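Local coordinates for protein DNA alpha-glucosyltransferase (Enterobacteria phage T4, PDB 1XV5) that belongs to the GT-B glycosyltransferases, whose two Rossmann-like domains face each other across a deep cleft, with uridine-5'-diphosphate bound in this model, at residues K64-A69 with I94-K99; V112-H117 with G145-V150; Q214-H219 with K247-E252; T337-H342 with Y379-Q384. All blocks are in the same frame, centred on the assembly; numbering follows the deposited sequence.

Contact 1. Residues K64-A69 with I94-K99; sequences KEYDKA and INNYKK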
# COMPACT_ATOMS: atom_id res chain seq x y z
N LYS A 64 -22.20 -8.98 -16.41
CA LYS A 64 -23.65 -9.10 -16.47
C LYS A 64 -24.44 -7.84 -16.14
O LYS A 64 -25.67 -7.81 -16.29
CB LYS A 64 -24.11 -10.23 -15.55
CG LYS A 64 -23.39 -11.54 -15.81
CD LYS A 64 -23.87 -12.62 -14.87
CE LYS A 64 -23.19 -13.95 -15.15
NZ LYS A 64 -23.69 -15.02 -14.25
N GLU A 65 -23.76 -6.79 -15.68
CA GLU A 65 -24.43 -5.55 -15.33
C GLU A 65 -23.80 -4.35 -16.02
O GLU A 65 -23.56 -3.31 -15.39
CB GLU A 65 -24.41 -5.36 -13.81
CG GLU A 65 -25.35 -6.29 -13.06
CD GLU A 65 -25.17 -6.22 -11.56
OE1 GLU A 65 -26.10 -6.64 -10.83
OE2 GLU A 65 -24.11 -5.76 -11.09
N TYR A 66 -23.53 -4.48 -17.31
CA TYR A 66 -22.93 -3.40 -18.08
C TYR A 66 -23.70 -2.08 -17.95
O TYR A 66 -23.10 -1.03 -17.73
CB TYR A 66 -22.80 -3.78 -19.55
CG TYR A 66 -22.36 -2.63 -20.43
CD1 TYR A 66 -23.29 -1.83 -21.09
CD2 TYR A 66 -21.01 -2.30 -20.54
CE1 TYR A 66 -22.88 -0.73 -21.84
CE2 TYR A 66 -20.59 -1.20 -21.28
CZ TYR A 66 -21.54 -0.42 -21.93
OH TYR A 66 -21.13 0.67 -22.66
N ASP A 67 -25.01 -2.15 -18.11
CA ASP A 67 -25.85 -0.96 -18.02
C ASP A 67 -25.66 -0.26 -16.68
O ASP A 67 -25.50 0.96 -16.63
CB ASP A 67 -27.32 -1.34 -18.20
CG ASP A 67 -27.66 -1.70 -19.64
OD1 ASP A 67 -26.91 -2.48 -20.25
OD2 ASP A 67 -28.67 -1.19 -20.15
N LYS A 68 -25.69 -1.03 -15.60
CA LYS A 68 -25.52 -0.48 -14.27
C LYS A 68 -24.15 0.19 -14.17
O LYS A 68 -24.03 1.32 -13.71
CB LYS A 68 -25.63 -1.60 -13.23
CG LYS A 68 -25.42 -1.16 -11.79
CD LYS A 68 -25.52 -2.34 -10.83
CE LYS A 68 -25.15 -1.95 -9.41
NZ LYS A 68 -26.01 -0.86 -8.88
N ALA A 69 -23.12 -0.52 -14.63
CA ALA A 69 -21.75 -0.01 -14.59
C ALA A 69 -21.60 1.29 -15.38
O ALA A 69 -21.00 2.25 -14.89
CB ALA A 69 -20.79 -1.06 -15.14
N ILE A 94 -13.94 -8.60 -19.30
CA ILE A 94 -13.00 -7.70 -19.96
C ILE A 94 -13.62 -7.00 -21.17
O ILE A 94 -13.33 -5.83 -21.42
CB ILE A 94 -11.73 -8.47 -20.40
CG1 ILE A 94 -10.76 -7.51 -21.10
CG2 ILE A 94 -12.10 -9.62 -21.31
CD1 ILE A 94 -10.31 -6.34 -20.23
N ASN A 95 -14.46 -7.70 -21.91
CA ASN A 95 -15.11 -7.10 -23.07
C ASN A 95 -16.00 -5.94 -22.65
O ASN A 95 -15.97 -4.87 -23.26
CB ASN A 95 -15.94 -8.15 -23.82
CG ASN A 95 -15.08 -9.19 -24.52
OD1 ASN A 95 -15.58 -10.20 -25.01
ND2 ASN A 95 -13.77 -8.94 -24.57
N ASN A 96 -16.80 -6.14 -21.61
CA ASN A 96 -17.67 -5.08 -21.13
C ASN A 96 -16.87 -3.95 -20.51
O ASN A 96 -17.31 -2.80 -20.50
CB ASN A 96 -18.70 -5.62 -20.13
CG ASN A 96 -19.79 -6.44 -20.81
OD1 ASN A 96 -20.04 -6.29 -22.00
ND2 ASN A 96 -20.44 -7.30 -20.04
N TYR A 97 -15.69 -4.26 -19.98
CA TYR A 97 -14.86 -3.22 -19.39
C TYR A 97 -14.34 -2.34 -20.51
O TYR A 97 -14.33 -1.11 -20.40
CB TYR A 97 -13.68 -3.82 -18.61
CG TYR A 97 -12.70 -2.77 -18.16
CD1 TYR A 97 -11.46 -2.63 -18.78
CD2 TYR A 97 -13.03 -1.87 -17.14
CE1 TYR A 97 -10.57 -1.62 -18.41
CE2 TYR A 97 -12.15 -0.85 -16.77
CZ TYR A 97 -10.93 -0.73 -17.41
OH TYR A 97 -10.07 0.29 -17.07
N LYS A 98 -13.91 -2.96 -21.60
CA LYS A 98 -13.41 -2.21 -22.74
C LYS A 98 -14.53 -1.37 -23.35
O LYS A 98 -14.29 -0.25 -23.81
CB LYS A 98 -12.83 -3.15 -23.80
CG LYS A 98 -11.57 -3.87 -23.36
CD LYS A 98 -10.95 -4.66 -24.51
CE LYS A 98 -9.66 -5.34 -24.08
NZ LYS A 98 -9.00 -6.07 -25.20
N LYS A 99 -15.75 -1.91 -23.35
CA LYS A 99 -16.89 -1.18 -23.89
C LYS A 99 -17.16 0.03 -23.02
O LYS A 99 -17.51 1.11 -23.51
CB LYS A 99 -18.14 -2.07 -23.93
CG LYS A 99 -19.28 -1.43 -24.72
CD LYS A 99 -20.62 -2.10 -24.48
CE LYS A 99 -20.65 -3.56 -24.88
NZ LYS A 99 -21.99 -4.13 -24.61

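Contact 2. Residues V112-H117 with G145-V150; sequences VYQHDH and GDFNKV. With EDO (1,2-ethanediol), chain D.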
# COMPACT_ATOMS: atom_id res chain seq x y z
N VAL A 112 -6.11 7.96 -14.34
CA VAL A 112 -5.64 6.60 -14.14
C VAL A 112 -4.42 6.55 -13.23
O VAL A 112 -3.41 7.20 -13.50
CB VAL A 112 -5.29 5.92 -15.47
CG1 VAL A 112 -4.76 4.52 -15.21
CG2 VAL A 112 -6.53 5.86 -16.36
N TYR A 113 -4.53 5.77 -12.16
CA TYR A 113 -3.44 5.60 -11.21
C TYR A 113 -2.88 4.19 -11.36
O TYR A 113 -3.63 3.21 -11.30
CB TYR A 113 -3.94 5.75 -9.77
CG TYR A 113 -4.12 7.17 -9.27
CD1 TYR A 113 -3.09 7.82 -8.58
CD2 TYR A 113 -5.34 7.83 -9.42
CE1 TYR A 113 -3.28 9.10 -8.04
CE2 TYR A 113 -5.54 9.10 -8.89
CZ TYR A 113 -4.51 9.73 -8.20
OH TYR A 113 -4.72 10.97 -7.65
N GLN A 114 -1.57 4.08 -11.57
CA GLN A 114 -0.94 2.78 -11.66
C GLN A 114 -0.33 2.56 -10.28
O GLN A 114 0.66 3.19 -9.93
CB GLN A 114 0.15 2.73 -12.72
CG GLN A 114 0.84 1.38 -12.75
CD GLN A 114 -0.17 0.25 -12.80
OE1 GLN A 114 -0.90 0.08 -13.78
NE2 GLN A 114 -0.23 -0.54 -11.73
N HIS A 115 -0.95 1.67 -9.51
CA HIS A 115 -0.52 1.39 -8.15
C HIS A 115 0.49 0.28 -7.96
O HIS A 115 1.01 0.09 -6.86
CB HIS A 115 -1.76 1.09 -7.30
CG HIS A 115 -2.67 2.27 -7.14
ND1 HIS A 115 -2.36 3.34 -6.33
CD2 HIS A 115 -3.87 2.55 -7.71
CE1 HIS A 115 -3.33 4.24 -6.41
NE2 HIS A 115 -4.25 3.79 -7.24
N ASP A 116 0.78 -0.46 -9.02
CA ASP A 116 1.73 -1.57 -8.92
C ASP A 116 3.14 -1.23 -9.40
O ASP A 116 3.36 -0.19 -10.02
CB ASP A 116 1.16 -2.79 -9.64
CG ASP A 116 -0.07 -3.35 -8.93
OD1 ASP A 116 -0.84 -4.11 -9.55
OD2 ASP A 116 -0.26 -3.03 -7.73
N HIS A 117 4.08 -2.12 -9.10
CA HIS A 117 5.48 -1.89 -9.44
C HIS A 117 6.10 -2.72 -10.56
O HIS A 117 6.37 -2.21 -11.65
CB HIS A 117 6.33 -2.05 -8.18
CG HIS A 117 5.83 -1.24 -7.02
ND1 HIS A 117 5.94 0.13 -6.97
CD2 HIS A 117 5.19 -1.61 -5.88
CE1 HIS A 117 5.40 0.57 -5.85
NE2 HIS A 117 4.93 -0.46 -5.17
N GLY A 145 10.06 3.47 -12.99
CA GLY A 145 9.44 2.17 -12.80
C GLY A 145 9.16 1.45 -14.11
O GLY A 145 9.32 2.02 -15.19
N ASP A 146 8.75 0.19 -14.01
CA ASP A 146 8.45 -0.61 -15.19
C ASP A 146 7.28 -0.03 -15.99
O ASP A 146 7.28 -0.09 -17.22
CB ASP A 146 8.16 -2.05 -14.78
CG ASP A 146 9.40 -2.79 -14.31
OD1 ASP A 146 9.27 -3.88 -13.71
OD2 ASP A 146 10.52 -2.28 -14.54
N PHE A 147 6.29 0.52 -15.30
CA PHE A 147 5.14 1.10 -15.99
C PHE A 147 5.59 2.20 -16.94
O PHE A 147 5.19 2.23 -18.10
CB PHE A 147 4.14 1.67 -14.98
CG PHE A 147 2.97 2.37 -15.62
CD1 PHE A 147 1.95 1.64 -16.23
CD2 PHE A 147 2.89 3.76 -15.62
CE1 PHE A 147 0.88 2.28 -16.84
CE2 PHE A 147 1.82 4.41 -16.23
CZ PHE A 147 0.81 3.67 -16.84
N ASN A 148 6.43 3.11 -16.43
CA ASN A 148 6.94 4.23 -17.22
C ASN A 148 7.95 3.84 -18.29
O ASN A 148 7.85 4.25 -19.45
CB ASN A 148 7.60 5.27 -16.31
CG ASN A 148 6.59 6.13 -15.57
OD1 ASN A 148 5.70 5.63 -14.89
ND2 ASN A 148 6.75 7.45 -15.68
N LYS A 149 8.94 3.04 -17.90
CA LYS A 149 10.02 2.64 -18.80
C LYS A 149 9.79 1.44 -19.70
O LYS A 149 10.47 1.30 -20.72
CB LYS A 149 11.30 2.44 -17.99
CG LYS A 149 11.76 3.67 -17.23
CD LYS A 149 12.01 4.85 -18.17
CE LYS A 149 12.51 6.07 -17.41
NZ LYS A 149 12.83 7.19 -18.34
N VAL A 150 8.86 0.57 -19.35
CA VAL A 150 8.62 -0.60 -20.17
C VAL A 150 7.28 -0.57 -20.90
O VAL A 150 7.24 -0.54 -22.13
CB VAL A 150 8.71 -1.90 -19.34
CG1 VAL A 150 8.51 -3.12 -20.23
CG2 VAL A 150 10.08 -1.98 -18.66
C1 EDO D . -1.54 -5.35 -5.09
O1 EDO D . -1.94 -4.95 -6.42
C2 EDO D . -2.12 -4.42 -4.02
O2 EDO D . -1.58 -3.09 -4.12
O HOH W 1 6.34 0.39 -12.45

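Contact 3. Residues Q214-H219 with K247-E252; sequences QMFDFH and KGIPYE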
# COMPACT_ATOMS: atom_id res chain seq x y z
N GLN A 214 13.65 -11.63 6.09
CA GLN A 214 14.56 -10.85 6.91
C GLN A 214 14.04 -10.74 8.34
O GLN A 214 14.83 -10.63 9.29
CB GLN A 214 14.78 -9.47 6.28
CG GLN A 214 15.70 -9.50 5.05
CD GLN A 214 15.10 -10.25 3.85
OE1 GLN A 214 15.83 -10.90 3.10
NE2 GLN A 214 13.79 -10.14 3.67
N MET A 215 12.72 -10.78 8.51
CA MET A 215 12.13 -10.71 9.84
C MET A 215 12.40 -12.04 10.56
O MET A 215 12.77 -12.05 11.74
CB MET A 215 10.63 -10.46 9.75
CG MET A 215 9.98 -10.09 11.08
SD MET A 215 10.56 -8.50 11.73
CE MET A 215 10.12 -8.66 13.46
N PHE A 216 12.22 -13.15 9.86
CA PHE A 216 12.48 -14.47 10.44
C PHE A 216 13.93 -14.53 10.88
O PHE A 216 14.25 -15.04 11.96
CB PHE A 216 12.23 -15.58 9.42
CG PHE A 216 10.79 -15.91 9.19
CD1 PHE A 216 9.97 -16.32 10.24
CD2 PHE A 216 10.24 -15.85 7.91
CE1 PHE A 216 8.64 -16.67 10.02
CE2 PHE A 216 8.91 -16.20 7.68
CZ PHE A 216 8.11 -16.61 8.74
N ASP A 217 14.81 -14.00 10.04
CA ASP A 217 16.25 -13.99 10.30
C ASP A 217 16.56 -13.16 11.54
O ASP A 217 17.32 -13.58 12.41
CB ASP A 217 16.99 -13.43 9.08
CG ASP A 217 18.48 -13.72 9.12
OD1 ASP A 217 19.27 -12.86 8.65
OD2 ASP A 217 18.88 -14.80 9.60
N PHE A 218 15.97 -11.97 11.61
CA PHE A 218 16.20 -11.08 12.74
C PHE A 218 15.69 -11.70 14.04
O PHE A 218 16.29 -11.54 15.10
CB PHE A 218 15.53 -9.72 12.51
CG PHE A 218 15.95 -8.65 13.48
CD1 PHE A 218 17.30 -8.33 13.64
CD2 PHE A 218 15.00 -7.94 14.21
CE1 PHE A 218 17.69 -7.31 14.51
CE2 PHE A 218 15.38 -6.93 15.08
CZ PHE A 218 16.73 -6.61 15.23
N HIS A 219 14.57 -12.42 13.96
CA HIS A 219 14.03 -13.05 15.15
C HIS A 219 14.98 -14.14 15.64
O HIS A 219 15.31 -14.22 16.82
CB HIS A 219 12.67 -13.69 14.87
CG HIS A 219 12.02 -14.28 16.08
ND1 HIS A 219 11.58 -15.59 16.13
CD2 HIS A 219 11.74 -13.74 17.29
CE1 HIS A 219 11.06 -15.82 17.33
NE2 HIS A 219 11.15 -14.72 18.05
N LYS A 247 12.23 -24.44 3.64
CA LYS A 247 13.55 -23.97 4.04
C LYS A 247 13.84 -24.28 5.51
O LYS A 247 14.92 -23.96 6.02
CB LYS A 247 13.69 -22.47 3.76
CG LYS A 247 13.48 -22.14 2.29
CD LYS A 247 14.35 -20.98 1.82
CE LYS A 247 13.98 -19.68 2.49
NZ LYS A 247 14.77 -18.54 1.94
N GLY A 248 12.88 -24.91 6.17
CA GLY A 248 13.06 -25.27 7.57
C GLY A 248 12.93 -24.15 8.57
O GLY A 248 13.41 -24.27 9.70
N ILE A 249 12.28 -23.06 8.18
CA ILE A 249 12.09 -21.93 9.08
C ILE A 249 10.94 -22.22 10.04
O ILE A 249 9.83 -22.50 9.62
CB ILE A 249 11.79 -20.63 8.30
CG1 ILE A 249 13.02 -20.22 7.50
CG2 ILE A 249 11.39 -19.52 9.27
CD1 ILE A 249 12.77 -19.06 6.55
N PRO A 250 11.20 -22.16 11.36
CA PRO A 250 10.16 -22.42 12.35
C PRO A 250 9.14 -21.30 12.46
O PRO A 250 9.47 -20.12 12.29
CB PRO A 250 10.96 -22.60 13.64
CG PRO A 250 12.09 -21.64 13.45
CD PRO A 250 12.50 -21.89 12.01
N TYR A 251 7.89 -21.67 12.73
CA TYR A 251 6.82 -20.69 12.89
C TYR A 251 5.54 -21.39 13.32
O TYR A 251 5.41 -22.61 13.19
CB TYR A 251 6.57 -19.94 11.58
CG TYR A 251 6.01 -20.80 10.46
CD1 TYR A 251 4.65 -21.12 10.41
CD2 TYR A 251 6.85 -21.32 9.47
CE1 TYR A 251 4.14 -21.94 9.40
CE2 TYR A 251 6.35 -22.13 8.47
CZ TYR A 251 5.00 -22.45 8.44
OH TYR A 251 4.52 -23.27 7.44
N GLU A 252 4.61 -20.61 13.85
CA GLU A 252 3.32 -21.12 14.26
C GLU A 252 2.33 -20.21 13.54
O GLU A 252 2.42 -18.98 13.63
CB GLU A 252 3.20 -21.10 15.78
CG GLU A 252 3.90 -22.32 16.39
CD GLU A 252 4.13 -22.25 17.89
OE1 GLU A 252 4.60 -23.26 18.45
OE2 GLU A 252 3.86 -21.20 18.51

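Contact 4. Residues T337-H342 with Y379-Q384; sequences TPLTSH and YEFLYQ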
# COMPACT_ATOMS: atom_id res chain seq x y z
N THR A 337 15.19 15.18 0.02
CA THR A 337 16.42 14.55 0.50
C THR A 337 16.07 13.13 0.95
O THR A 337 14.92 12.84 1.27
CB THR A 337 17.02 15.32 1.69
OG1 THR A 337 16.05 15.42 2.73
CG2 THR A 337 17.44 16.72 1.26
N PRO A 338 17.06 12.22 0.99
CA PRO A 338 16.79 10.84 1.41
C PRO A 338 16.10 10.78 2.77
O PRO A 338 16.42 11.56 3.67
CB PRO A 338 18.19 10.21 1.44
CG PRO A 338 18.93 10.99 0.38
CD PRO A 338 18.48 12.41 0.65
N LEU A 339 15.17 9.85 2.94
CA LEU A 339 14.46 9.73 4.21
C LEU A 339 15.43 9.44 5.36
O LEU A 339 15.23 9.90 6.48
CB LEU A 339 13.41 8.62 4.14
CG LEU A 339 12.35 8.71 3.05
CD1 LEU A 339 11.33 7.59 3.26
CD2 LEU A 339 11.65 10.07 3.09
N THR A 340 16.50 8.70 5.06
CA THR A 340 17.50 8.35 6.07
C THR A 340 18.34 9.54 6.55
O THR A 340 19.04 9.44 7.56
CB THR A 340 18.46 7.25 5.56
OG1 THR A 340 18.85 7.55 4.21
CG2 THR A 340 17.79 5.88 5.61
N SER A 341 18.29 10.66 5.83
CA SER A 341 19.08 11.83 6.20
C SER A 341 18.44 12.66 7.31
O SER A 341 18.95 13.73 7.66
CB SER A 341 19.33 12.72 4.98
OG SER A 341 18.12 13.29 4.51
N HIS A 342 17.34 12.18 7.87
CA HIS A 342 16.65 12.93 8.92
C HIS A 342 16.63 12.25 10.28
O HIS A 342 16.73 11.02 10.38
CB HIS A 342 15.20 13.20 8.53
CG HIS A 342 15.06 14.06 7.31
ND1 HIS A 342 15.22 13.57 6.03
CD2 HIS A 342 14.79 15.38 7.18
CE1 HIS A 342 15.05 14.55 5.17
NE2 HIS A 342 14.79 15.66 5.84
N TYR A 379 6.10 10.05 13.93
CA TYR A 379 4.75 10.45 13.56
C TYR A 379 4.76 11.75 12.77
O TYR A 379 4.15 11.84 11.71
CB TYR A 379 3.88 10.60 14.81
CG TYR A 379 2.55 11.28 14.52
CD1 TYR A 379 2.38 12.65 14.73
CD2 TYR A 379 1.47 10.55 14.00
CE1 TYR A 379 1.18 13.28 14.43
CE2 TYR A 379 0.26 11.17 13.70
CZ TYR A 379 0.12 12.54 13.91
OH TYR A 379 -1.07 13.16 13.61
N GLU A 380 5.46 12.76 13.28
CA GLU A 380 5.52 14.05 12.59
C GLU A 380 6.20 13.94 11.23
O GLU A 380 5.76 14.55 10.26
CB GLU A 380 6.25 15.08 13.45
CG GLU A 380 6.36 16.46 12.78
CD GLU A 380 5.00 17.10 12.53
OE1 GLU A 380 4.94 18.06 11.74
OE2 GLU A 380 4.00 16.65 13.12
N PHE A 381 7.28 13.17 11.16
CA PHE A 381 8.01 13.01 9.91
C PHE A 381 7.14 12.37 8.83
O PHE A 381 7.08 12.85 7.70
CB PHE A 381 9.25 12.14 10.13
CG PHE A 381 10.09 11.97 8.90
CD1 PHE A 381 10.87 13.02 8.42
CD2 PHE A 381 10.12 10.75 8.23
CE1 PHE A 381 11.67 12.86 7.28
CE2 PHE A 381 10.91 10.58 7.09
CZ PHE A 381 11.69 11.64 6.62
N LEU A 382 6.48 11.27 9.18
CA LEU A 382 5.64 10.57 8.24
C LEU A 382 4.42 11.41 7.85
O LEU A 382 3.96 11.35 6.72
CB LEU A 382 5.22 9.21 8.82
CG LEU A 382 6.42 8.28 9.03
CD1 LEU A 382 5.96 7.00 9.72
CD2 LEU A 382 7.08 7.96 7.69
N TYR A 383 3.92 12.19 8.80
CA TYR A 383 2.78 13.07 8.54
C TYR A 383 3.20 14.08 7.46
O TYR A 383 2.52 14.28 6.46
CB TYR A 383 2.40 13.81 9.82
CG TYR A 383 1.51 15.01 9.60
CD1 TYR A 383 0.17 14.86 9.24
CD2 TYR A 383 2.02 16.30 9.73
CE1 TYR A 383 -0.64 15.97 9.01
CE2 TYR A 383 1.22 17.42 9.50
CZ TYR A 383 -0.11 17.24 9.14
OH TYR A 383 -0.91 18.34 8.93
N GLN A 384 4.35 14.73 7.69
CA GLN A 384 4.87 15.71 6.74
C GLN A 384 5.15 15.08 5.39
O GLN A 384 4.96 15.70 4.34
CB GLN A 384 6.16 16.34 7.29
CG GLN A 384 5.94 17.28 8.46
CD GLN A 384 5.25 18.57 8.04
OE1 GLN A 384 4.66 19.27 8.86
NE2 GLN A 384 5.32 18.88 6.75

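Contact 1. Residues K64-A69 with I94-K99
The ring of Tyr-66 is the flat group at the middle of this contact, and Lys-99 lies over one of its faces. The ammonium NZ of Lys-99 sits 4.3 Å from the centroid of the Tyr-66 ring and only 5° off the ring normal, a cation-pi interaction almost straight above the centre. At the edge, near the ring plane, Tyr-66 CD2 meets the backbone O of Asn-96 at 3.7 Å, and Asp-67 OD1 also lies at the edge.

The setting is the N-terminal Rossmann-like domain of the GT-B fold, where helices 66-73 and 91-103 pack beside each other against the parallel sheet. Both are connecting helices, one leading into strand 78-83 and the other following it. Tyr-66 starts the first helix, just after the N-cap residue Glu-65. With CG anti to the backbone N (chi1 172°), its ring extends to the neighbouring helix, where it also touches Leu-100 and Asn-103.

Lys-99 crosses the tyrosine at about a right angle and bends at chi3 (-61°), which carries NZ back over the ring. The contact is at the protein surface. Asn-96 adds a looser touch, its CB 4.1 Å from Tyr-66 CD2, while its amide looks elsewhere: ND2 donates a hydrogen bond to the backbone O of Leu-62, in the loop that leads to helix 66-73.

Contact 2. Residues V112-H117 with G145-V150
Gln-114 lies across one face of the Phe-147 ring. Its CB stands 3.9 Å from the ring centroid and 5° off the normal, a CH-pi contact over the centre, and Gln-114 CG comes within 3.7 Å of Phe-147 CD1. CG leaves anti to the backbone N (chi1 178°), and the bend at chi2 (49°) keeps the chain folded over Phe-147.

The second meeting point is polar and runs through water. One water donates to His-117 O at 2.7 Å and accepts from Phe-147 N at 2.9 Å, while Asp-146 CB packs 3.6 Å from the same His-117 O. Asp-116 OD2 leads away, taking a 2.9 Å hydrogen bond from O1 of a 1,2-ethanediol, probably from the crystallisation liquor.

Further out, Leu-122 of helix 119-122 touches Gln-114, Asp-146 and Phe-147. Asp-146 has its carboxylate held by a salt bridge to Lys-300 and by hydrogen bonds from Tyr-301 OH and Val-119 N. His-117 is near the cleft, its side chain about 6 Å from the bound uridine-5'-diphosphate.

The two meeting points differ in kind: ring and methylenes join strand 109-114 to helix 146-155 by dispersion, whereas the water gives the Phe-147 N-H, in the helix's first turn, an acceptor.

Contact 3. Residues Q214-H219 with K247-E252
Apolar packing carries this contact, with Phe-216 on one side and Ile-249 and Tyr-251 on the other. It belongs to the C-terminal Rossmann-like domain of the GT-B fold, where helix 212-223 lies over the parallel sheet and the 247-252 segment runs into strand 251-254, at one edge of the sheet.

The main interaction is CH-pi. Ile-249 CG2 is over one face of the Phe-216 ring, 3.8 Å from the centroid and 20° off the normal. It sits away from the centre, closest to Phe-216 CD1 at 3.6 Å. The two side chains cross at about a right angle.

Looser van der Waals contacts follow. Tyr-251 offers its CB, 4.2 Å from Phe-216 CE1, while its own ring, with CG between the backbone N and the carbonyl carbon (chi1 67°), meets Phe-241 edge-to-face. Ile-244 of helix 239-246 touches all three side chains, and Met-232 of strand 229-233 closes on Phe-216 from the sheet.

The backbone turns just before the contact. Gly-248, at positive phi (77°), ends helix 239-246 in a Schellman motif, after which the chain runs through Ile-249 beside the phenylalanine. Pro-250 contributes only its carbonyl oxygen, O lying 4.2 Å from Phe-216 CE1.

Contact 4. Residues T337-H342 with Y379-Q384
Between Thr-337 and His-342 the chain reaches Phe-381 twice, at Leu-339 and at His-342, while Pro-338 O gathers the polar groups of the turn. Pro-338 comes first, presenting that carbonyl oxygen to the residues that follow.

Leu-339 opens a short 3-10 turn and puts CD2 3.9 Å from Phe-381 CZ, the two side chains meeting at a slant. It also packs on Leu-330 and on Trp-348 of strand 347-349. That strand lies at one edge of the sheet of the C-terminal Rossmann-like domain, so the loop joins this edge of the domain to helix 368-386, the last but one helix of this GT-B protein.

Ser-341 grips Pro-338 O with two donors: OG at 2.6 Å, in the carbonyl plane with a C=O...donor angle of 147°, and the backbone N at 3.0 Å.

His-342 closes the segment. Its ND1 makes a weak bond to the same Pro-338 O, which lies at the edge of the imidazole, in its plane. Over one face of that ring comes Phe-381, whose CE1 is 3.6 Å from His-342 CG; the planes stand 45° apart with centroids 5.2 Å from each other. Phe-381 has CG anti to its backbone N (chi1 -178°), which aims the ring at the loop. Phe-332 stacks on Phe-381 and meets His-342 edge-to-face.

The four contacts follow one another along the chain without touching. Contacts 1 and 2 belong to the N-terminal domain and come near each other, about 7 Å between nearest atoms, helix 91-103 and strand 109-114 being consecutive in the chain. Contact 3 lies in the C-terminal domain, and contact 4 ties an edge of that domain to a late helix. An aromatic ring is at the heart of each, but its partner changes with place: a lysine ammonium at the surface in contact 1, glutamine methylenes in buried contact 2, an isoleucine methyl in partly buried contact 3, and leucine with imidazole in buried contact 4. Contact 2, beside the cleft, adds a bridging water.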